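Local coordinates for ethylbenzene dehydrogenase beta-subunit (Aromatoleum aromaticum, PDB 2IVF), which carries iron-sulfur clusters and probably passes electrons between them, as the ferredoxin-like subunit of a larger dehydrogenase complex that also contains haem, at residues Cys194-Ile199 / Tyr264-Asn269. Numbering follows the deposited sequence.
Sequences CPYKAI and YGTGPN. With SF4 (iron/sulfur cluster), chain S.
Y264 turns the CD2 edge of its ring toward one face of Y196, a T-shaped pair with centroids 5.5 Å apart and planes at 59°; CD2 sits near the rim of that face. P195 packs obliquely against the same Y264 ring, its CB 3.4 Å from Y264 CD2. At the periphery of the Y196 ring, T266 OG1 lies in plane, 3.4 Å from Y196 CE2, while P268 crosses the phenol end at about a right angle, its CG 3.4 Å from Y196 OH. The T266 CG2 methyl reaches toward P195 CG, 3.9 Å away. One water knits the polar atoms together: it donates to Y196 OH, accepts from T266 N and hydrogen-bonds T266 OG1. The phenol end is held by this water and by a hydrogen bond to the backbone O of L260. Cluster sulfur S2 lies obliquely against the ring, 3.6 Å from Y196 CD2. A chi1 of 165° swings C194 SG away from its own N and onto iron FE1, where it accepts a nearly straight hydrogen bond (176°) from A198 N. C194 O closes a type I turn with K197 N and takes K197 NZ on the opposite face. Cysteine-proline after a short helix, with a backbone N-H directed at the ligating sulfur, is characteristic of bacterial ferredoxin-type [4Fe-4S] sites; here the 264-269 loop packs against the tyrosine beside that cluster.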
ATOM      1  N   CYS B 194      11.676 -28.954   9.244  1.00 21.37           N
ATOM      2  CA  CYS B 194      11.574 -28.187   8.026  1.00 22.07           C
ATOM      3  C   CYS B 194      12.552 -27.023   8.131  1.00 23.04           C
ATOM      4  O   CYS B 194      12.353 -26.145   8.949  1.00 22.12           O
ATOM      5  CB  CYS B 194      10.171 -27.645   7.789  1.00 21.11           C
ATOM      6  SG  CYS B 194      10.185 -26.334   6.523  1.00 23.53           S
ATOM      7  N   PRO B 195      13.598 -27.008   7.284  1.00 22.03           N
ATOM      8  CA  PRO B 195      14.620 -25.990   7.423  1.00 21.78           C
ATOM      9  C   PRO B 195      14.150 -24.661   6.914  1.00 22.32           C
ATOM     10  O   PRO B 195      14.861 -23.675   7.059  1.00 23.15           O
ATOM     11  CB  PRO B 195      15.725 -26.516   6.534  1.00 21.33           C
ATOM     12  CG  PRO B 195      15.014 -27.217   5.480  1.00 23.40           C
ATOM     13  CD  PRO B 195      13.864 -27.889   6.144  1.00 23.20           C
ATOM     14  N   TYR B 196      12.977 -24.641   6.285  1.00 22.55           N
ATOM     15  CA  TYR B 196      12.344 -23.371   5.865  1.00 22.20           C
ATOM     16  C   TYR B 196      11.352 -22.790   6.875  1.00 23.27           C
ATOM     17  O   TYR B 196      10.774 -21.678   6.674  1.00 21.91           O
ATOM     18  CB  TYR B 196      11.636 -23.614   4.547  1.00 22.26           C
ATOM     19  CG  TYR B 196      12.571 -24.028   3.469  1.00 21.50           C
ATOM     20  CD1 TYR B 196      13.260 -23.083   2.702  1.00 20.45           C
ATOM     21  CD2 TYR B 196      12.755 -25.355   3.189  1.00 23.14           C
ATOM     22  CE1 TYR B 196      14.191 -23.487   1.713  1.00 22.63           C
ATOM     23  CE2 TYR B 196      13.649 -25.781   2.185  1.00 23.77           C
ATOM     24  CZ  TYR B 196      14.357 -24.840   1.437  1.00 22.07           C
ATOM     25  OH  TYR B 196      15.223 -25.332   0.471  1.00 22.96           O
ATOM     26  N   LYS B 197      11.080 -23.571   7.914  1.00 22.16           N
ATOM     27  CA  LYS B 197      10.029 -23.284   8.899  1.00 23.36           C
ATOM     28  C   LYS B 197       8.716 -22.925   8.238  1.00 24.01           C
ATOM     29  O   LYS B 197       8.091 -21.910   8.570  1.00 24.89           O
ATOM     30  CB  LYS B 197      10.504 -22.231   9.909  1.00 23.30           C
ATOM     31  CG  LYS B 197      11.708 -22.719  10.736  1.00 21.63           C
ATOM     32  CD  LYS B 197      11.293 -23.880  11.656  1.00 23.71           C
ATOM     33  CE  LYS B 197      12.428 -24.603  12.358  1.00 23.65           C
ATOM     34  NZ  LYS B 197      13.325 -25.422  11.495  1.00 24.47           N
ATOM     35  N   ALA B 198       8.351 -23.762   7.257  1.00 23.64           N
ATOM     36  CA  ALA B 198       7.148 -23.590   6.438  1.00 23.72           C
ATOM     37  C   ALA B 198       5.971 -24.455   6.952  1.00 24.27           C
ATOM     38  O   ALA B 198       4.969 -24.652   6.264  1.00 25.35           O
ATOM     39  CB  ALA B 198       7.461 -23.902   4.976  1.00 22.86           C
ATOM     40  N   ILE B 199       6.094 -24.998   8.156  1.00 24.60           N
ATOM     41  CA  ILE B 199       4.972 -25.638   8.833  1.00 24.55           C
ATOM     42  C   ILE B 199       4.803 -24.896  10.139  1.00 24.63           C
ATOM     43  O   ILE B 199       5.803 -24.536  10.785  1.00 24.07           O
ATOM     44  CB  ILE B 199       5.222 -27.131   9.156  1.00 24.97           C
ATOM     45  CG1 ILE B 199       5.633 -27.926   7.937  1.00 26.34           C
ATOM     46  CG2 ILE B 199       3.981 -27.760   9.766  1.00 24.47           C
ATOM     47  CD1 ILE B 199       5.543 -29.508   8.131  1.00 25.98           C
ATOM     48  N   TYR B 264      20.075 -27.141   2.125  1.00 23.42           N
ATOM     49  CA  TYR B 264      19.272 -27.749   3.176  1.00 23.78           C
ATOM     50  C   TYR B 264      18.810 -29.173   2.881  1.00 24.24           C
ATOM     51  O   TYR B 264      18.254 -29.851   3.781  1.00 23.04           O
ATOM     52  CB  TYR B 264      18.070 -26.875   3.514  1.00 23.95           C
ATOM     53  CG  TYR B 264      18.354 -25.494   4.066  1.00 24.34           C
ATOM     54  CD1 TYR B 264      19.626 -25.085   4.455  1.00 25.86           C
ATOM     55  CD2 TYR B 264      17.328 -24.609   4.243  1.00 26.18           C
ATOM     56  CE1 TYR B 264      19.841 -23.807   4.973  1.00 23.86           C
ATOM     57  CE2 TYR B 264      17.533 -23.353   4.746  1.00 24.84           C
ATOM     58  CZ  TYR B 264      18.789 -22.955   5.123  1.00 25.49           C
ATOM     59  OH  TYR B 264      18.953 -21.666   5.615  1.00 25.71           O
ATOM     60  N   GLY B 265      19.053 -29.653   1.658  1.00 23.54           N
ATOM     61  CA  GLY B 265      18.934 -31.083   1.352  1.00 23.91           C
ATOM     62  C   GLY B 265      17.556 -31.614   1.015  1.00 23.79           C
ATOM     63  O   GLY B 265      17.386 -32.832   0.843  1.00 24.78           O
ATOM     64  N   THR B 266      16.583 -30.727   0.868  1.00 23.17           N
ATOM     65  CA  THR B 266      15.206 -31.147   0.694  1.00 24.02           C
ATOM     66  C   THR B 266      14.709 -31.148  -0.751  1.00 24.46           C
ATOM     67  O   THR B 266      13.642 -31.682  -1.007  1.00 25.73           O
ATOM     68  CB  THR B 266      14.246 -30.276   1.516  1.00 23.16           C
ATOM     69  OG1 THR B 266      14.164 -28.952   0.968  1.00 24.61           O
ATOM     70  CG2 THR B 266      14.703 -30.201   2.985  1.00 23.71           C
ATOM     71  N   GLY B 267      15.470 -30.597  -1.689  1.00 24.13           N
ATOM     72  CA  GLY B 267      15.002 -30.539  -3.071  1.00 24.07           C
ATOM     73  C   GLY B 267      13.749 -29.688  -3.202  1.00 23.31           C
ATOM     74  O   GLY B 267      12.685 -30.152  -3.632  1.00 23.87           O
ATOM     75  N   PRO B 268      13.849 -28.407  -2.870  1.00 23.99           N
ATOM     76  CA  PRO B 268      12.700 -27.539  -2.906  1.00 23.76           C
ATOM     77  C   PRO B 268      12.194 -27.305  -4.317  1.00 23.71           C
ATOM     78  O   PRO B 268      12.983 -27.353  -5.260  1.00 24.13           O
ATOM     79  CB  PRO B 268      13.250 -26.224  -2.372  1.00 23.94           C
ATOM     80  CG  PRO B 268      14.673 -26.309  -2.729  1.00 23.37           C
ATOM     81  CD  PRO B 268      15.053 -27.669  -2.491  1.00 24.17           C
ATOM     82  N   ASN B 269      10.896 -27.028  -4.438  1.00 22.63           N
ATOM     83  CA  ASN B 269      10.272 -26.863  -5.728  1.00 23.22           C
ATOM     84  C   ASN B 269       9.585 -25.526  -5.900  1.00 23.55           C
ATOM     85  O   ASN B 269       8.610 -25.384  -6.614  1.00 23.43           O
ATOM     86  CB  ASN B 269       9.347 -28.036  -6.002  1.00 23.22           C
ATOM     87  CG  ASN B 269      10.093 -29.309  -6.131  1.00 22.54           C
ATOM     88  OD1 ASN B 269       9.897 -30.277  -5.352  1.00 30.16           O
ATOM     89  ND2 ASN B 269      10.980 -29.355  -7.098  1.00 22.00           N
TER
HETATM   90 FE1  SF4 S1357       9.326 -27.575   4.719  1.00 22.83          FE
HETATM   91 FE2  SF4 S1357       8.142 -29.876   4.242  1.00 23.91          FE
HETATM   92 FE3  SF4 S1357       9.753 -28.740   2.332  1.00 22.80          FE
HETATM   93 FE4  SF4 S1357       7.329 -27.590   2.901  1.00 24.21          FE
HETATM   94  S1  SF4 S1357       7.699 -29.682   1.986  1.00 23.95           S
HETATM   95  S2  SF4 S1357       9.370 -26.528   2.707  1.00 23.92           S
HETATM   96  S3  SF4 S1357       7.137 -28.047   5.111  1.00 21.53           S
HETATM   97  S4  SF4 S1357      10.421 -29.571   4.375  1.00 22.74           S
HETATM   98  O   HOH W   1      16.658 -27.901   0.621  1.00 19.20           O